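Local coordinates for RTX toxin RtxA (Vibrio vulnificus MO6-24/O, PDB 6IMP), which probably acts as a hydrolase in virulence, through the alpha/beta hydrolase-fold domain of a secreted bacterial toxin, at residues A154-N159 / D186-A191; L150-A154 / P182-D186; I172-S178 / V198-D204; A15-D19 / V70-G74. One frame throughout, in Å; residues are numbered along the deposited sequence.

Contact 1. Residues A154-N159 / D186-A191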
loop_
_atom_site.group_PDB
_atom_site.type_symbol
_atom_site.label_atom_id
_atom_site.label_comp_id
_atom_site.label_asym_id
_atom_site.label_seq_id
_atom_site.Cartn_x
_atom_site.Cartn_y
_atom_site.Cartn_z
ATOM N N ALA A 154 -3.987 -3.107 7.250
ATOM C CA ALA A 154 -2.544 -2.949 7.265
ATOM C C ALA A 154 -1.907 -3.611 8.492
ATOM O O ALA A 154 -0.811 -4.163 8.417
ATOM C CB ALA A 154 -2.187 -1.478 7.214
ATOM N N ARG A 155 -2.611 -3.566 9.613
ATOM C CA ARG A 155 -2.065 -4.037 10.881
ATOM C C ARG A 155 -2.186 -5.545 10.982
ATOM O O ARG A 155 -1.321 -6.216 11.558
ATOM C CB ARG A 155 -2.787 -3.384 12.051
ATOM C CG ARG A 155 -3.101 -1.911 11.841
ATOM C CD ARG A 155 -2.797 -1.115 13.086
ATOM N NE ARG A 155 -2.966 0.322 12.902
ATOM C CZ ARG A 155 -3.882 1.070 13.515
ATOM N NH1 ARG A 155 -4.776 0.516 14.331
ATOM N NH2 ARG A 155 -3.917 2.388 13.306
ATOM N N THR A 156 -3.283 -6.074 10.450
ATOM C CA THR A 156 -3.424 -7.508 10.289
ATOM C C THR A 156 -2.204 -8.015 9.565
ATOM O O THR A 156 -1.491 -8.889 10.060
ATOM C CB THR A 156 -4.667 -7.855 9.464
ATOM O OG1 THR A 156 -5.824 -7.365 10.138
ATOM C CG2 THR A 156 -4.788 -9.369 9.264
ATOM N N MET A 157 -1.944 -7.412 8.411
ATOM C CA MET A 157 -0.861 -7.830 7.552
ATOM C C MET A 157 0.448 -7.729 8.291
ATOM O O MET A 157 1.263 -8.633 8.224
ATOM C CB MET A 157 -0.807 -6.964 6.310
ATOM C CG MET A 157 -1.884 -7.275 5.303
ATOM S SD MET A 157 -1.822 -6.008 4.038
ATOM C CE MET A 157 -3.552 -5.819 3.637
ATOM N N PHE A 158 0.653 -6.626 8.995
ATOM C CA PHE A 158 1.834 -6.511 9.839
ATOM C C PHE A 158 1.916 -7.684 10.795
ATOM O O PHE A 158 2.868 -8.456 10.755
ATOM C CB PHE A 158 1.836 -5.218 10.639
ATOM C CG PHE A 158 3.155 -4.929 11.288
ATOM C CD1 PHE A 158 4.310 -4.840 10.516
ATOM C CD2 PHE A 158 3.255 -4.750 12.654
ATOM C CE1 PHE A 158 5.535 -4.567 11.093
ATOM C CE2 PHE A 158 4.480 -4.474 13.239
ATOM C CZ PHE A 158 5.622 -4.391 12.458
ATOM N N ASN A 159 0.883 -7.841 11.614
ATOM C CA ASN A 159 0.885 -8.847 12.667
ATOM C C ASN A 159 1.166 -10.230 12.105
ATOM O O ASN A 159 1.903 -10.993 12.711
ATOM C CB ASN A 159 -0.434 -8.838 13.438
ATOM C CG ASN A 159 -0.566 -7.635 14.354
ATOM O OD1 ASN A 159 0.394 -7.223 15.019
ATOM N ND2 ASN A 159 -1.761 -7.068 14.397
ATOM N N ASP A 186 0.490 5.309 8.245
ATOM C CA ASP A 186 -0.225 4.984 9.492
ATOM C C ASP A 186 0.307 3.695 10.144
ATOM O O ASP A 186 0.490 3.645 11.366
ATOM C CB ASP A 186 -1.744 4.896 9.284
ATOM C CG ASP A 186 -2.536 5.113 10.590
ATOM O OD1 ASP A 186 -2.051 4.738 11.683
ATOM O OD2 ASP A 186 -3.648 5.674 10.520
ATOM N N LEU A 187 0.577 2.674 9.342
ATOM C CA LEU A 187 1.177 1.459 9.881
ATOM C C LEU A 187 2.505 1.805 10.548
ATOM O O LEU A 187 2.732 1.478 11.711
ATOM C CB LEU A 187 1.392 0.406 8.798
ATOM C CG LEU A 187 1.826 -0.972 9.322
ATOM C CD1 LEU A 187 0.767 -1.585 10.221
ATOM C CD2 LEU A 187 2.117 -1.917 8.171
ATOM N N ALA A 188 3.357 2.522 9.829
ATOM C CA ALA A 188 4.673 2.859 10.353
ATOM C C ALA A 188 4.536 3.474 11.747
ATOM O O ALA A 188 5.263 3.109 12.666
ATOM C CB ALA A 188 5.403 3.807 9.410
ATOM N N ARG A 189 3.556 4.365 11.900
ATOM C CA ARG A 189 3.286 5.027 13.178
ATOM C C ARG A 189 2.922 3.998 14.235
ATOM O O ARG A 189 3.651 3.817 15.219
ATOM C CB ARG A 189 2.149 6.049 13.030
ATOM C CG ARG A 189 1.714 6.706 14.330
ATOM C CD ARG A 189 0.969 8.005 14.065
ATOM N NE ARG A 189 -0.384 7.782 13.541
ATOM C CZ ARG A 189 -1.123 8.702 12.912
ATOM N NH1 ARG A 189 -0.649 9.923 12.685
ATOM N NH2 ARG A 189 -2.334 8.390 12.475
ATOM N N TYR A 190 1.828 3.285 13.991
ATOM C CA TYR A 190 1.356 2.275 14.920
ATOM C C TYR A 190 2.469 1.310 15.381
ATOM O O TYR A 190 2.505 0.939 16.549
ATOM C CB TYR A 190 0.167 1.509 14.320
ATOM C CG TYR A 190 -0.059 0.139 14.908
ATOM C CD1 TYR A 190 0.586 -0.960 14.387
ATOM C CD2 TYR A 190 -0.916 -0.054 15.976
ATOM C CE1 TYR A 190 0.387 -2.229 14.908
ATOM C CE2 TYR A 190 -1.115 -1.319 16.518
ATOM C CZ TYR A 190 -0.461 -2.404 15.974
ATOM O OH TYR A 190 -0.641 -3.672 16.480
ATOM N N ALA A 191 3.379 0.931 14.484
ATOM C CA ALA A 191 4.391 -0.093 14.809
ATOM C C ALA A 191 5.426 0.412 15.803
ATOM O O ALA A 191 5.818 -0.311 16.721
ATOM C CB ALA A 191 5.078 -0.591 13.552
#
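R155 lays its guanidinium flat on the ring of Y190; the group centres are 4.7 Å apart and the planes only 11° from parallel, the geometry of an offset stack of cation-pi type. The arm leading to it is better centred. CD of R155 stands 3.5 Å from the centroid of the Y190 ring, a CH-pi contact over the face, while NE and CZ are displaced toward CB and CD2 of the tyrosine. From the edge of the guanidinium, NH2 of R155 reaches OD1 of D186 at 3.4 Å, a salt bridge whose hydrogen bond is weak. A bend at chi2 of R155 (-137°) carries the chain across the gap. One turn on, R189 NH2 lies 3.6 Å from D186 OD2, so the aspartate joins two arginines in one network, and R189 NH1 is bonded to the carbonyls of K241 and K244.

Beneath this polar layer, CD1 of L187 packs 3.5 Å from the carbonyl O of A154 and 3.8 Å from CB of F158. F158 CE2 in turn meets CB of A191 at 3.9 Å. The two helical segments cross at -55°, with axes 10.2 Å apart. Both helices, 147-164 and 180-192, rest on the sheet, F158 and L187 both touching L103 of strand 101-105, and reaching I172 and I174 of strand 172-177 respectively.

Contact 2. Residues L150-A154 / P182-D186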
loop_
_atom_site.group_PDB
_atom_site.type_symbol
_atom_site.label_atom_id
_atom_site.label_comp_id
_atom_site.label_asym_id
_atom_site.label_seq_id
_atom_site.Cartn_x
_atom_site.Cartn_y
_atom_site.Cartn_z
ATOM N N LEU A 150 -8.959 0.212 5.904
ATOM C CA LEU A 150 -7.705 -0.094 5.218
ATOM C C LEU A 150 -6.514 0.001 6.155
ATOM O O LEU A 150 -5.583 -0.803 6.068
ATOM C CB LEU A 150 -7.511 0.825 4.019
ATOM C CG LEU A 150 -8.601 0.775 2.939
ATOM C CD1 LEU A 150 -8.136 1.486 1.677
ATOM C CD2 LEU A 150 -9.001 -0.646 2.603
ATOM N N TYR A 151 -6.546 0.973 7.063
ATOM C CA TYR A 151 -5.475 1.117 8.058
ATOM C C TYR A 151 -5.423 -0.089 8.972
ATOM O O TYR A 151 -4.355 -0.534 9.363
ATOM C CB TYR A 151 -5.668 2.364 8.919
ATOM C CG TYR A 151 -5.597 3.705 8.192
ATOM C CD1 TYR A 151 -4.753 3.909 7.102
ATOM C CD2 TYR A 151 -6.353 4.782 8.638
ATOM C CE1 TYR A 151 -4.695 5.145 6.471
ATOM C CE2 TYR A 151 -6.296 6.009 8.016
ATOM C CZ TYR A 151 -5.473 6.188 6.934
ATOM O OH TYR A 151 -5.418 7.423 6.327
ATOM N N GLN A 152 -6.589 -0.600 9.324
ATOM C CA GLN A 152 -6.680 -1.793 10.160
ATOM C C GLN A 152 -6.116 -3.024 9.458
ATOM O O GLN A 152 -5.252 -3.725 10.006
ATOM C CB GLN A 152 -8.127 -2.028 10.589
ATOM C CG GLN A 152 -8.513 -1.202 11.806
ATOM C CD GLN A 152 -7.911 -1.748 13.090
ATOM O OE1 GLN A 152 -7.606 -2.953 13.203
ATOM N NE2 GLN A 152 -7.738 -0.870 14.070
ATOM N N ASP A 153 -6.562 -3.239 8.221
ATOM C CA ASP A 153 -6.077 -4.349 7.400
ATOM C C ASP A 153 -4.551 -4.309 7.263
ATOM O O ASP A 153 -3.896 -5.345 7.215
ATOM C CB ASP A 153 -6.737 -4.313 6.024
ATOM C CG ASP A 153 -8.249 -4.503 6.090
ATOM O OD1 ASP A 153 -8.757 -4.950 7.141
ATOM O OD2 ASP A 153 -8.931 -4.202 5.085
ATOM N N ALA A 154 -3.987 -3.107 7.250
ATOM C CA ALA A 154 -2.544 -2.949 7.265
ATOM C C ALA A 154 -1.907 -3.611 8.492
ATOM O O ALA A 154 -0.811 -4.163 8.417
ATOM C CB ALA A 154 -2.187 -1.478 7.214
ATOM N N PRO A 182 -0.008 6.755 2.109
ATOM C CA PRO A 182 -0.554 7.209 3.394
ATOM C C PRO A 182 -0.951 6.064 4.334
ATOM O O PRO A 182 -0.841 6.199 5.553
ATOM C CB PRO A 182 -1.799 8.004 2.984
ATOM C CG PRO A 182 -2.166 7.469 1.640
ATOM C CD PRO A 182 -0.870 7.147 0.981
ATOM N N ILE A 183 -1.418 4.949 3.780
ATOM C CA ILE A 183 -1.747 3.795 4.615
ATOM C C ILE A 183 -0.488 3.283 5.303
ATOM O O ILE A 183 -0.474 3.045 6.514
ATOM C CB ILE A 183 -2.371 2.648 3.811
ATOM C CG1 ILE A 183 -3.713 3.089 3.224
ATOM C CG2 ILE A 183 -2.578 1.442 4.714
ATOM C CD1 ILE A 183 -4.215 2.196 2.107
ATOM N N ALA A 184 0.550 3.087 4.500
ATOM C CA ALA A 184 1.844 2.652 4.992
ATOM C C ALA A 184 2.350 3.595 6.088
ATOM O O ALA A 184 2.949 3.161 7.071
ATOM C CB ALA A 184 2.832 2.580 3.843
ATOM N N ALA A 185 2.094 4.885 5.920
ATOM C CA ALA A 185 2.478 5.862 6.930
ATOM C C ALA A 185 1.797 5.570 8.257
ATOM O O ALA A 185 2.464 5.540 9.278
ATOM C CB ALA A 185 2.180 7.286 6.470
ATOM N N ASP A 186 0.490 5.309 8.245
ATOM C CA ASP A 186 -0.225 4.984 9.492
ATOM C C ASP A 186 0.307 3.695 10.144
ATOM O O ASP A 186 0.490 3.645 11.366
ATOM C CB ASP A 186 -1.744 4.896 9.284
ATOM C CG ASP A 186 -2.536 5.113 10.590
ATOM O OD1 ASP A 186 -2.051 4.738 11.683
ATOM O OD2 ASP A 186 -3.648 5.674 10.520
#
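I183 and Y151 contribute most of the surface buried here, and D186 comes third; together they pack two neighbouring helices of the alpha/beta hydrolase fold. Helix 180-192 is the one that follows the probable nucleophile elbow, and I183 touches residues of that turn. The segment axes approach to 9.1 Å, with the CA atoms of Y151 and I183 only 5.7 Å apart, and no hydrogen bond links the two segments.

The Y151 ring meets both of the other residues, I183 at its edge and D186 over one face. The edge is turned to the backbone of the second helix, with CE1 of Y151 3.7 Å from CA of I183, which lies in the ring plane. On the face, OD2 of D186 sits 3.4 Å above the plane of the Y151 ring, offset toward the rim, and the carboxylate plane is inclined to the ring by 50°. CB of D186 adds a CH-pi contact, 4.2 Å from the ring centroid. The oxygen over the ring is the one paired, weakly, with R189, which may temper an otherwise unfavourable approach of negative charge to the pi face. Beyond the contact, the Y151 hydroxyl is hydrogen-bonded to E147 and N242, which fixes the far end of the ring.

I183 spreads its branches along the first helix. With CG1 anti to the carbonyl carbon (chi1 -64°), that arm takes CD1 to within 4.0 Å of CD1 of L150, while the other branch, CG2 of I183, rests 3.9 Å from CB of A154.

Contact 3. Residues I172-S178 / V198-D204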
loop_
_atom_site.group_PDB
_atom_site.type_symbol
_atom_site.label_atom_id
_atom_site.label_comp_id
_atom_site.label_asym_id
_atom_site.label_seq_id
_atom_site.Cartn_x
_atom_site.Cartn_y
_atom_site.Cartn_z
ATOM N N ILE A 172 11.985 -5.680 8.502
ATOM C CA ILE A 172 10.845 -5.344 7.639
ATOM C C ILE A 172 10.963 -3.931 7.096
ATOM O O ILE A 172 11.444 -3.031 7.785
ATOM C CB ILE A 172 9.495 -5.469 8.384
ATOM C CG1 ILE A 172 9.306 -6.895 8.912
ATOM C CG2 ILE A 172 8.330 -5.103 7.461
ATOM C CD1 ILE A 172 8.185 -7.036 9.921
ATOM N N ILE A 173 10.507 -3.743 5.861
ATOM C CA ILE A 173 10.156 -2.404 5.370
ATOM C C ILE A 173 8.740 -2.358 4.808
ATOM O O ILE A 173 8.140 -3.392 4.447
ATOM C CB ILE A 173 11.147 -1.873 4.307
ATOM C CG1 ILE A 173 11.362 -2.914 3.198
ATOM C CG2 ILE A 173 12.452 -1.482 4.977
ATOM C CD1 ILE A 173 12.037 -2.372 1.958
ATOM N N ILE A 174 8.212 -1.144 4.747
ATOM C CA ILE A 174 6.852 -0.933 4.303
ATOM C C ILE A 174 6.930 -0.222 2.975
ATOM O O ILE A 174 7.369 0.921 2.891
ATOM C CB ILE A 174 6.006 -0.154 5.340
ATOM C CG1 ILE A 174 6.070 -0.867 6.701
ATOM C CG2 ILE A 174 4.553 -0.094 4.896
ATOM C CD1 ILE A 174 5.518 -0.073 7.869
ATOM N N HIS A 175 6.606 -0.962 1.928
ATOM C CA HIS A 175 6.520 -0.423 0.586
ATOM C C HIS A 175 5.088 0.015 0.387
ATOM O O HIS A 175 4.200 -0.808 0.164
ATOM C CB HIS A 175 6.902 -1.489 -0.448
ATOM C CG HIS A 175 7.023 -0.965 -1.849
ATOM N ND1 HIS A 175 7.794 -1.585 -2.808
ATOM C CD2 HIS A 175 6.481 0.120 -2.450
ATOM C CE1 HIS A 175 7.721 -0.908 -3.936
ATOM N NE2 HIS A 175 6.929 0.129 -3.748
ATOM N N GLY A 176 4.862 1.311 0.511
ATOM C CA GLY A 176 3.529 1.887 0.317
ATOM C C GLY A 176 3.424 2.566 -1.031
ATOM O O GLY A 176 3.923 3.683 -1.207
ATOM N N TYR A 177 2.811 1.881 -1.990
ATOM C CA TYR A 177 2.605 2.444 -3.327
ATOM C C TYR A 177 1.350 3.292 -3.175
ATOM O O TYR A 177 0.422 2.910 -2.466
ATOM C CB TYR A 177 2.625 1.324 -4.386
ATOM C CG TYR A 177 2.139 1.715 -5.785
ATOM C CD1 TYR A 177 2.803 2.685 -6.542
ATOM C CD2 TYR A 177 1.093 1.039 -6.382
ATOM C CE1 TYR A 177 2.359 3.035 -7.802
ATOM C CE2 TYR A 177 0.658 1.374 -7.649
ATOM C CZ TYR A 177 1.294 2.374 -8.350
ATOM O OH TYR A 177 0.864 2.691 -9.612
ATOM N N SER A 178 1.347 4.467 -3.810
ATOM C CA SER A 178 0.147 5.212 -4.214
ATOM C C SER A 178 -0.747 5.444 -2.978
ATOM O O SER A 178 -0.238 5.930 -1.968
ATOM C CB SER A 178 -0.568 4.466 -5.346
ATOM O OG SER A 178 -1.434 5.334 -6.044
ATOM N N VAL A 198 9.608 -0.522 12.582
ATOM C CA VAL A 198 9.956 -1.158 11.308
ATOM C C VAL A 198 11.321 -0.623 10.844
ATOM O O VAL A 198 11.730 0.455 11.273
ATOM C CB VAL A 198 8.836 -0.890 10.259
ATOM C CG1 VAL A 198 8.895 0.536 9.715
ATOM C CG2 VAL A 198 8.874 -1.914 9.137
ATOM N N SER A 199 12.040 -1.382 10.016
ATOM C CA SER A 199 13.389 -0.962 9.586
ATOM C C SER A 199 13.374 0.232 8.643
ATOM O O SER A 199 14.388 0.915 8.495
ATOM C CB SER A 199 14.161 -2.103 8.930
ATOM O OG SER A 199 15.523 -1.739 8.761
ATOM N N GLY A 200 12.244 0.459 7.977
ATOM C CA GLY A 200 12.032 1.708 7.256
ATOM C C GLY A 200 10.807 1.734 6.372
ATOM O O GLY A 200 10.228 0.701 6.040
ATOM N N LEU A 201 10.439 2.942 5.968
ATOM C CA LEU A 201 9.248 3.175 5.171
ATOM C C LEU A 201 9.650 3.663 3.795
ATOM O O LEU A 201 10.361 4.654 3.677
ATOM C CB LEU A 201 8.376 4.240 5.839
ATOM C CG LEU A 201 7.307 4.874 4.943
ATOM C CD1 LEU A 201 6.281 3.831 4.507
ATOM C CD2 LEU A 201 6.627 6.042 5.637
ATOM N N LEU A 202 9.137 3.008 2.759
ATOM C CA LEU A 202 9.177 3.564 1.402
ATOM C C LEU A 202 7.808 4.069 0.996
ATOM O O LEU A 202 6.889 3.280 0.793
ATOM C CB LEU A 202 9.659 2.518 0.380
ATOM C CG LEU A 202 9.329 2.807 -1.091
ATOM C CD1 LEU A 202 9.981 4.099 -1.549
ATOM C CD2 LEU A 202 9.729 1.659 -1.991
ATOM N N LEU A 203 7.697 5.380 0.836
ATOM C CA LEU A 203 6.554 5.990 0.165
ATOM C C LEU A 203 6.772 5.975 -1.353
ATOM O O LEU A 203 7.381 6.886 -1.916
ATOM C CB LEU A 203 6.349 7.430 0.662
ATOM C CG LEU A 203 6.082 7.614 2.173
ATOM C CD1 LEU A 203 6.159 9.082 2.575
ATOM C CD2 LEU A 203 4.738 7.028 2.587
ATOM N N ASP A 204 6.293 4.920 -2.001
ATOM C CA ASP A 204 6.484 4.724 -3.447
ATOM C C ASP A 204 5.400 5.473 -4.208
ATOM O O ASP A 204 4.267 5.032 -4.248
ATOM C CB ASP A 204 6.439 3.210 -3.789
ATOM C CG ASP A 204 6.546 2.920 -5.301
ATOM O OD1 ASP A 204 6.869 3.855 -6.079
ATOM O OD2 ASP A 204 6.316 1.748 -5.712
#
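The beta-alpha-beta unit of strand 172-177, helix 180-192 and strand 200-204 closes here, with I174 to Y177 paired in parallel with L201 to D204 at the core of the hydrolase sheet. S178 comes next, in a GxSxG sequence with positive phi (55°), consistent with a nucleophile elbow; its OG is hydrogen-bonded to H288 NE2, as in the serine-histidine pair of related hydrolases.

The backbone register rests on alternating bonds. I174 N donates to G200 O at 3.0 Å, L202 N to I174 O at 2.7 Å, and G176 N to L202 O at 2.8 Å. At the elbow end, S178 N donates to D204 O at 3.0 Å, tying the start of the turn to the neighbouring strand.

On the face that carries I174 and L201, CG1 of I174 packs 3.9 Å from CG2 of V198, and both I174 and L201 touch A184 of the connecting helix. The opposite face holds H175, L202 and D204. Here CD2 of L202 lies centrally over the imidazole, 3.6 Å from the H175 ring centroid. The same ring is fixed at its edge: H175 NE2 donates to D204 OD2 at 2.6 Å, nearly straight at 172°, with the oxygen in the ring plane but met on its anti side, 27° out of the carboxylate plane.

Contact 4. Residues A15-D19 / V70-G74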
loop_
_atom_site.group_PDB
_atom_site.type_symbol
_atom_site.label_atom_id
_atom_site.label_comp_id
_atom_site.label_asym_id
_atom_site.label_seq_id
_atom_site.Cartn_x
_atom_site.Cartn_y
_atom_site.Cartn_z
ATOM N N ALA A 15 -0.989 -14.810 16.624
ATOM C CA ALA A 15 -0.975 -15.419 15.278
ATOM C C ALA A 15 -2.302 -15.662 14.481
ATOM O O ALA A 15 -3.216 -16.417 14.926
ATOM C CB ALA A 15 -0.430 -16.839 15.389
ATOM N N ILE A 16 -2.305 -15.140 13.228
ATOM C CA ILE A 16 -3.477 -14.613 12.495
ATOM C C ILE A 16 -3.800 -15.178 11.074
ATOM O O ILE A 16 -4.685 -14.644 10.386
ATOM C CB ILE A 16 -3.370 -13.069 12.427
ATOM C CG1 ILE A 16 -4.744 -12.408 12.469
ATOM C CG2 ILE A 16 -2.549 -12.614 11.225
ATOM C CD1 ILE A 16 -4.694 -10.974 12.956
ATOM N N GLU A 17 -3.139 -16.264 10.655
ATOM C CA GLU A 17 -3.516 -16.965 9.399
ATOM C C GLU A 17 -4.805 -17.773 9.622
ATOM O O GLU A 17 -5.209 -18.005 10.762
ATOM C CB GLU A 17 -2.372 -17.870 8.876
ATOM C CG GLU A 17 -2.548 -18.361 7.429
ATOM C CD GLU A 17 -1.237 -18.732 6.736
ATOM O OE1 GLU A 17 -0.545 -19.659 7.215
ATOM O OE2 GLU A 17 -0.917 -18.128 5.685
ATOM N N ASN A 18 -5.442 -18.179 8.526
ATOM C CA ASN A 18 -6.825 -18.668 8.534
ATOM C C ASN A 18 -7.012 -19.585 7.305
ATOM O O ASN A 18 -6.082 -19.730 6.517
ATOM C CB ASN A 18 -7.753 -17.441 8.467
ATOM C CG ASN A 18 -9.170 -17.723 8.932
ATOM O OD1 ASN A 18 -9.400 -18.522 9.839
ATOM N ND2 ASN A 18 -10.128 -17.012 8.349
ATOM N N ASP A 19 -8.210 -20.111 7.119
ATOM C CA ASP A 19 -8.475 -21.060 6.051
ATOM C C ASP A 19 -9.410 -20.494 4.990
ATOM O O ASP A 19 -10.499 -20.065 5.292
ATOM C CB ASP A 19 -9.126 -22.300 6.648
ATOM C CG ASP A 19 -8.200 -23.484 6.679
ATOM O OD1 ASP A 19 -6.973 -23.268 6.709
ATOM O OD2 ASP A 19 -8.696 -24.632 6.669
ATOM N N VAL A 70 -1.876 -17.014 0.817
ATOM C CA VAL A 70 -2.035 -16.703 2.246
ATOM C C VAL A 70 -3.382 -16.002 2.510
ATOM O O VAL A 70 -3.730 -15.023 1.843
ATOM C CB VAL A 70 -0.837 -15.860 2.771
ATOM C CG1 VAL A 70 -1.191 -15.106 4.041
ATOM C CG2 VAL A 70 0.376 -16.756 3.024
ATOM N N THR A 71 -4.146 -16.541 3.463
ATOM C CA THR A 71 -5.391 -15.912 3.935
ATOM C C THR A 71 -5.231 -15.530 5.395
ATOM O O THR A 71 -4.773 -16.337 6.198
ATOM C CB THR A 71 -6.608 -16.856 3.818
ATOM O OG1 THR A 71 -6.879 -17.149 2.438
ATOM C CG2 THR A 71 -7.840 -16.217 4.438
ATOM N N LEU A 72 -5.655 -14.313 5.736
ATOM C CA LEU A 72 -5.498 -13.782 7.092
ATOM C C LEU A 72 -6.872 -13.484 7.695
ATOM O O LEU A 72 -7.832 -13.241 6.959
ATOM C CB LEU A 72 -4.653 -12.502 7.061
ATOM C CG LEU A 72 -3.303 -12.530 6.323
ATOM C CD1 LEU A 72 -2.608 -11.193 6.502
ATOM C CD2 LEU A 72 -2.400 -13.654 6.817
ATOM N N LYS A 73 -6.961 -13.509 9.029
ATOM C CA LYS A 73 -8.188 -13.099 9.741
ATOM C C LYS A 73 -8.249 -11.578 9.905
ATOM O O LYS A 73 -7.794 -11.013 10.915
ATOM C CB LYS A 73 -8.299 -13.771 11.123
ATOM C CG LYS A 73 -9.573 -13.391 11.895
ATOM C CD LYS A 73 -9.364 -13.257 13.403
ATOM C CE LYS A 73 -8.991 -14.584 14.042
ATOM N NZ LYS A 73 -9.512 -14.712 15.432
ATOM N N GLY A 74 -8.849 -10.920 8.926
ATOM C CA GLY A 74 -9.121 -9.490 9.032
ATOM C C GLY A 74 -10.232 -9.210 10.018
ATOM O O GLY A 74 -10.945 -10.120 10.439
#
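E17 reaches V70 because its CG is anti to the backbone N (chi1 -166°) and the chain beyond stays extended. The arm passes beside T71, with CG of E17 3.3 Å from T71 O, and ends with OE2 of E17 3.3 Å from CG2 of V70, at right angles to the valine. K73 starts with CG anti to its own N (chi1 -179°), and the bends further along the chain carry the amine away; CB is left as the atom that packs, 4.0 Å from CG1 of I16. The I16 side chain then runs across K73, its CD1 3.7 Å from K73 O.

The backbone supplies the polar grip. K73 N donates to I16 O at 2.9 Å, almost straight at 171°, whereas the bond from N18 N to T71 O, 3.0 Å long, is weak. Between them E17 and L72 form a single bridge, their CA atoms 4.4 Å apart. One bridge does not amount to an added strand, so the segment 15-19 is best described as an irregular stretch laid along the edge of the sheet.

That edge is strand 67-73, outermost within the chain, whose V70 and L72 are bonded through the backbone to G81 and L79 of strand 78-84. Helix 147-164 completes the setting: D164 accepts hydrogen bonds from the backbone N of I16 and, weakly, of E17, while Y160 is touched by E17, V70 and L72.

In the fold
Contacts 1 and 2 are successive parts of one helix pair, 147-164 with 180-192; their centres are 6 Å apart and they share A154 and D186. Contact 3 lies about 11 Å from the centre of each, in the sheet beneath, where A184 packs on I174, G176 and L201. Its strands flank helix 180-192 in sequence, so all three contacts interleave along the chain. Contact 4 closes earlier in the sequence and sits at the sheet's outer strand, 22 Å from contact 3, centre to centre; it nevertheless touches contact 1 through T156 and M157. Helix 147-164 therefore spans from the sheet's edge to the helix following the probable nucleophile elbow.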